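Local atomic coordinates of PROTEIN (hypothetical protein EF0366) (Enterococcus faecalis, PDB entry 1VPY), a protein that is of unknown function, a DUF72-family protein built as a closed eight-stranded TIM alpha/beta barrel and crystallised with bound zinc ions. Residues I149-R152 / W156-P159; K163-F168 / F174-V179. All blocks are in the same frame, centred on the assembly; numbering follows the deposited sequence.

Contact 1: I149-R152 / W156-P159; sequences IELR and WYQP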
loop_
_atom_site.group_PDB
_atom_site.type_symbol
_atom_site.label_atom_id
_atom_site.label_comp_id
_atom_site.label_asym_id
_atom_site.label_seq_id
_atom_site.Cartn_x
_atom_site.Cartn_y
_atom_site.Cartn_z
ATOM N N ILE A 149 -2.810 4.399 -4.082
ATOM C CA ILE A 149 -2.050 4.327 -5.332
ATOM C C ILE A 149 -0.565 4.451 -4.999
ATOM O O ILE A 149 -0.165 5.345 -4.247
ATOM C CB ILE A 149 -2.466 5.481 -6.306
ATOM C CG1 ILE A 149 -3.942 5.369 -6.737
ATOM C CG2 ILE A 149 -1.505 5.604 -7.481
ATOM C CD1 ILE A 149 -4.257 4.273 -7.741
ATOM N N GLU A 150 0.242 3.546 -5.544
ATOM C CA GLU A 150 1.702 3.656 -5.455
ATOM C C GLU A 150 2.362 3.720 -6.830
ATOM O O GLU A 150 1.992 2.966 -7.724
ATOM C CB GLU A 150 2.294 2.498 -4.663
ATOM C CG GLU A 150 3.729 2.752 -4.279
ATOM C CD GLU A 150 4.391 1.563 -3.637
ATOM O OE1 GLU A 150 3.777 0.934 -2.744
ATOM O OE2 GLU A 150 5.542 1.272 -4.022
ATOM N N LEU A 151 3.352 4.607 -6.971
ATOM C CA LEU A 151 4.099 4.796 -8.227
ATOM C C LEU A 151 5.606 4.539 -8.042
ATOM O O LEU A 151 6.143 4.765 -6.952
ATOM C CB LEU A 151 3.887 6.220 -8.759
ATOM C CG LEU A 151 2.495 6.863 -8.676
ATOM C CD1 LEU A 151 2.595 8.371 -8.679
ATOM C CD2 LEU A 151 1.577 6.384 -9.785
ATOM N N ARG A 152 6.271 4.063 -9.104
ATOM C CA ARG A 152 7.734 3.836 -9.111
ATOM C C ARG A 152 8.438 4.643 -10.192
ATOM O O ARG A 152 9.533 4.275 -10.629
ATOM C CB ARG A 152 8.098 2.358 -9.327
ATOM C CG ARG A 152 7.734 1.423 -8.205
ATOM C CD ARG A 152 8.805 0.363 -7.959
ATOM N NE ARG A 152 8.292 -0.762 -7.168
ATOM C CZ ARG A 152 7.793 -0.662 -5.935
ATOM N NH1 ARG A 152 7.721 0.516 -5.332
ATOM N NH2 ARG A 152 7.349 -1.741 -5.297
ATOM N N TRP A 156 6.120 11.607 -12.470
ATOM C CA TRP A 156 4.967 12.015 -11.660
ATOM C C TRP A 156 5.345 13.060 -10.607
ATOM O O TRP A 156 4.499 13.843 -10.175
ATOM C CB TRP A 156 4.375 10.813 -10.920
ATOM C CG TRP A 156 3.810 9.728 -11.788
ATOM C CD1 TRP A 156 4.356 8.496 -12.018
ATOM C CD2 TRP A 156 2.576 9.760 -12.517
ATOM N NE1 TRP A 156 3.544 7.765 -12.851
ATOM C CE2 TRP A 156 2.447 8.518 -13.176
ATOM C CE3 TRP A 156 1.569 10.720 -12.685
ATOM C CZ2 TRP A 156 1.348 8.207 -13.984
ATOM C CZ3 TRP A 156 0.481 10.412 -13.494
ATOM C CH2 TRP A 156 0.380 9.165 -14.131
ATOM N N TYR A 157 6.612 13.048 -10.194
ATOM C CA TYR A 157 7.097 13.888 -9.103
ATOM C C TYR A 157 7.921 15.093 -9.552
ATOM O O TYR A 157 8.294 15.926 -8.720
ATOM C CB TYR A 157 7.909 13.044 -8.122
ATOM C CG TYR A 157 7.085 12.026 -7.370
ATOM C CD1 TYR A 157 6.464 12.355 -6.163
ATOM C CD2 TYR A 157 6.927 10.731 -7.862
ATOM C CE1 TYR A 157 5.708 11.417 -5.462
ATOM C CE2 TYR A 157 6.170 9.785 -7.171
ATOM C CZ TYR A 157 5.567 10.134 -5.970
ATOM O OH TYR A 157 4.823 9.199 -5.287
ATOM N N GLN A 158 8.200 15.179 -10.856
ATOM C CA GLN A 158 8.983 16.276 -11.428
ATOM C C GLN A 158 8.368 17.630 -11.074
ATOM O O GLN A 158 7.147 17.786 -11.137
ATOM C CB GLN A 158 9.116 16.126 -12.951
ATOM C CG GLN A 158 10.273 15.238 -13.395
ATOM N N PRO A 159 9.217 18.608 -10.692
ATOM C CA PRO A 159 8.803 19.958 -10.300
ATOM C C PRO A 159 7.568 20.484 -11.048
ATOM O O PRO A 159 6.614 20.941 -10.410
ATOM C CB PRO A 159 10.031 20.803 -10.653
ATOM C CG PRO A 159 11.190 19.875 -10.459
ATOM C CD PRO A 159 10.684 18.456 -10.613
HETATM O O HOH W 1 3.622 6.613 -4.546
#
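The indole of Trp-156 has one face covered by both methyl groups of Leu-151. CD1 of Leu-151 lies 3.9 Å from the centroid of the five-membered ring of Trp-156, only 24° off the ring normal, which meets the definition of a CH-pi contact. Its shortest approach, Leu-151 CD1 to Trp-156 CG, is 3.6 Å. The second branch sits nearer the rim, with Leu-151 CD2 3.9 Å from Trp-156 NE1. That NE1 gives its hydrogen bond to the backbone O of Phe-125, a tie that helps fix the rotation of the indole, while Asn-131 and Val-132 of helix 129-141 also touch this side chain. Tyr-157 meets the same leucine obliquely, CE2 lying 4.1 Å from Leu-151 CD1, so one methyl serves two rings.

Leu-151 reaches this position with CG opposite its carbonyl carbon and beside the backbone N (chi1 -40°), and its side chain crosses that of Trp-156 at roughly a right angle. No direct hydrogen bond links the two segments. Instead a water bridges them: it accepts from Leu-151 N at 3.2 Å and pairs with Tyr-157 OH at 2.9 Å, joining the backbone just past the strand to the phenol.

The neighbours of Leu-151 turn from the loop. Arg-152 NH1 forms a salt bridge with Glu-150 OE2 at 2.7 Å, although an angle of 123° at the hydrogen makes the hydrogen bond within it weak. The same carboxylate also engages Arg-204 and His-206. Because strand 147-150 ends at Glu-150 and the loop with Trp-156 and Tyr-157 leads on to helix 162-171, the contact lies at the carboxyl end of a barrel strand and its beta-alpha loop, the end where TIM barrels usually place their active sites.

Contact 2: K163-F168 / F174-V179; sequences KQMLQF and FSLVIV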
loop_
_atom_site.group_PDB
_atom_site.type_symbol
_atom_site.label_atom_id
_atom_site.label_comp_id
_atom_site.label_asym_id
_atom_site.label_seq_id
_atom_site.Cartn_x
_atom_site.Cartn_y
_atom_site.Cartn_z
ATOM N N LYS A 163 2.271 19.298 -8.849
ATOM C CA LYS A 163 1.144 19.870 -8.126
ATOM C C LYS A 163 -0.215 19.454 -8.682
ATOM O O LYS A 163 -1.142 19.228 -7.910
ATOM C CB LYS A 163 1.281 21.390 -8.021
ATOM C CG LYS A 163 2.372 21.803 -7.043
ATOM C CD LYS A 163 2.605 23.304 -7.011
ATOM C CE LYS A 163 3.659 23.648 -5.964
ATOM N NZ LYS A 163 3.798 25.115 -5.767
ATOM N N GLN A 164 -0.327 19.336 -10.007
ATOM C CA GLN A 164 -1.552 18.821 -10.640
ATOM C C GLN A 164 -1.693 17.351 -10.314
ATOM O O GLN A 164 -2.803 16.844 -10.155
ATOM C CB GLN A 164 -1.538 18.974 -12.165
ATOM C CG GLN A 164 -1.377 20.387 -12.678
ATOM C CD GLN A 164 0.071 20.734 -12.939
ATOM O OE1 GLN A 164 0.913 20.681 -12.034
ATOM N NE2 GLN A 164 0.374 21.090 -14.181
HETATM N N MSE A 165 -0.550 16.678 -10.233
HETATM C CA MSE A 165 -0.481 15.276 -9.887
HETATM C C MSE A 165 -1.154 15.059 -8.527
HETATM O O MSE A 165 -2.084 14.253 -8.416
HETATM C CB MSE A 165 0.985 14.825 -9.879
HETATM C CG MSE A 165 1.202 13.323 -9.815
HETATM SE SE MSE A 165 0.983 12.570 -7.995
HETATM C CE MSE A 165 2.645 13.254 -7.129
ATOM N N LEU A 166 -0.700 15.794 -7.510
ATOM C CA LEU A 166 -1.284 15.715 -6.173
ATOM C C LEU A 166 -2.753 16.116 -6.192
ATOM O O LEU A 166 -3.575 15.497 -5.514
ATOM C CB LEU A 166 -0.518 16.598 -5.184
ATOM C CG LEU A 166 0.916 16.236 -4.782
ATOM C CD1 LEU A 166 1.529 17.371 -3.969
ATOM C CD2 LEU A 166 0.975 14.931 -4.004
ATOM N N GLN A 167 -3.071 17.146 -6.978
ATOM C CA GLN A 167 -4.448 17.617 -7.151
ATOM C C GLN A 167 -5.340 16.552 -7.792
ATOM O O GLN A 167 -6.486 16.363 -7.379
ATOM C CB GLN A 167 -4.478 18.919 -7.968
ATOM C CG GLN A 167 -5.813 19.676 -7.943
ATOM C CD GLN A 167 -6.263 20.090 -6.537
ATOM O OE1 GLN A 167 -5.454 20.199 -5.606
ATOM N NE2 GLN A 167 -7.565 20.322 -6.382
ATOM N N PHE A 168 -4.803 15.861 -8.793
ATOM C CA PHE A 168 -5.496 14.751 -9.438
ATOM C C PHE A 168 -5.781 13.623 -8.447
ATOM O O PHE A 168 -6.845 13.007 -8.497
ATOM C CB PHE A 168 -4.687 14.229 -10.631
ATOM C CG PHE A 168 -5.271 13.003 -11.275
ATOM C CD1 PHE A 168 -6.255 13.117 -12.255
ATOM C CD2 PHE A 168 -4.839 11.732 -10.903
ATOM C CE1 PHE A 168 -6.800 11.986 -12.857
ATOM C CE2 PHE A 168 -5.377 10.596 -11.495
ATOM C CZ PHE A 168 -6.360 10.723 -12.477
ATOM N N PHE A 174 -7.802 9.551 -4.122
ATOM C CA PHE A 174 -6.751 8.543 -4.099
ATOM C C PHE A 174 -5.814 8.855 -2.947
ATOM O O PHE A 174 -5.448 10.017 -2.733
ATOM C CB PHE A 174 -5.970 8.515 -5.414
ATOM C CG PHE A 174 -6.673 7.793 -6.536
ATOM C CD1 PHE A 174 -7.415 6.639 -6.295
ATOM C CD2 PHE A 174 -6.558 8.251 -7.845
ATOM C CE1 PHE A 174 -8.059 5.966 -7.342
ATOM C CE2 PHE A 174 -7.193 7.590 -8.897
ATOM C CZ PHE A 174 -7.945 6.449 -8.646
ATOM N N SER A 175 -5.451 7.825 -2.187
ATOM C CA SER A 175 -4.456 7.972 -1.135
ATOM C C SER A 175 -3.069 7.690 -1.730
ATOM O O SER A 175 -2.689 6.529 -1.907
ATOM C CB SER A 175 -4.768 7.038 0.032
ATOM O OG SER A 175 -3.793 7.179 1.047
ATOM N N LEU A 176 -2.326 8.743 -2.068
ATOM C CA LEU A 176 -1.034 8.547 -2.738
ATOM C C LEU A 176 -0.010 8.007 -1.753
ATOM O O LEU A 176 0.298 8.647 -0.743
ATOM C CB LEU A 176 -0.526 9.827 -3.395
ATOM C CG LEU A 176 0.822 9.720 -4.117
ATOM C CD1 LEU A 176 0.725 8.887 -5.401
ATOM C CD2 LEU A 176 1.375 11.105 -4.430
ATOM N N VAL A 177 0.509 6.825 -2.058
ATOM C CA VAL A 177 1.385 6.115 -1.139
ATOM C C VAL A 177 2.725 6.828 -0.959
ATOM O O VAL A 177 3.445 7.084 -1.936
ATOM C CB VAL A 177 1.574 4.646 -1.566
ATOM C CG1 VAL A 177 2.706 3.997 -0.791
ATOM C CG2 VAL A 177 0.255 3.858 -1.369
ATOM N N ILE A 178 3.038 7.181 0.287
ATOM C CA ILE A 178 4.326 7.794 0.590
ATOM C C ILE A 178 5.371 6.692 0.704
ATOM O O ILE A 178 5.217 5.770 1.516
ATOM C CB ILE A 178 4.292 8.636 1.877
ATOM C CG1 ILE A 178 3.131 9.640 1.817
ATOM C CG2 ILE A 178 5.634 9.351 2.052
ATOM C CD1 ILE A 178 2.778 10.254 3.121
ATOM N N VAL A 179 6.419 6.780 -0.121
ATOM C CA VAL A 179 7.384 5.684 -0.226
ATOM C C VAL A 179 8.824 6.005 0.173
ATOM O O VAL A 179 9.394 7.012 -0.245
ATOM C CB VAL A 179 7.392 5.041 -1.631
ATOM C CG1 VAL A 179 6.073 4.354 -1.899
ATOM C CG2 VAL A 179 7.732 6.077 -2.725
#
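Helix 162-171 and strand 175-180 run in opposite directions here, since the nearest CA pairs are Leu-166 with Leu-176 at 8.0 Å and Phe-168 with Phe-174 at 8.3 Å. This is the return half of a beta-alpha-beta crossover of the TIM barrel, in which the helix leads from strand 147-150 to its parallel neighbour. Within 163-168 the helix keeps its i to i-4 backbone bonds, Gln-167 N to Lys-163 O and Phe-168 N to Gln-164 O. No hydrogen bond crosses between helix and strand, and the interface rests on apolar side chains.

Leu-176 projects from the strand toward the helix, its CG trans to the backbone N (chi1 180°), and its CD2 methyl is the point of contact. Selenomethionine Met-165 bends round at chi2 and chi3 (-79° and -72°), bringing CE within 3.7 Å and SE within 3.9 Å of Leu-176 CD2. From the next helical residue, Leu-166 CD2 closes on Leu-176 CD2 at 3.9 Å. Both helical side chains cross the leucine at about a right angle, and both meet the same CD2 methyl. Leu-151, from the loop after strand 147-150, touches Leu-176 as well, while Tyr-194 lies against Leu-166.

Farther along the helix the contact becomes aromatic and looser. Phe-168 also packs on Val-132, Leu-135 and Gln-136 of helix 129-141, and Phe-174 touches Ile-147 and Ile-149 of the adjoining strand. Between the two rings the approach is at the edge of Phe-174, close to its plane, where Phe-174 CE2 stands 4.4 Å from Phe-168 CE2.

In the fold
Following the chain from the N terminus, strand 147-150 enters contact 1, which closes the short turn between Leu-151 and Trp-156. The chain then passes into helix 162-171 and turns back into strand 175-180, where contact 2 closes the second loop. The two are in series, neither nested nor crossed, and their centres are about 8 Å apart. They are joined side by side in the sheet: Ile-149 O lies 2.7 Å from Val-177 N, a probable hydrogen bond between neighbouring parallel strands. Trp-156 O also packs on CG of Met-165. Together they tie strand, beta-alpha loop, helix and next strand into one beta-alpha-beta unit of the barrel wall.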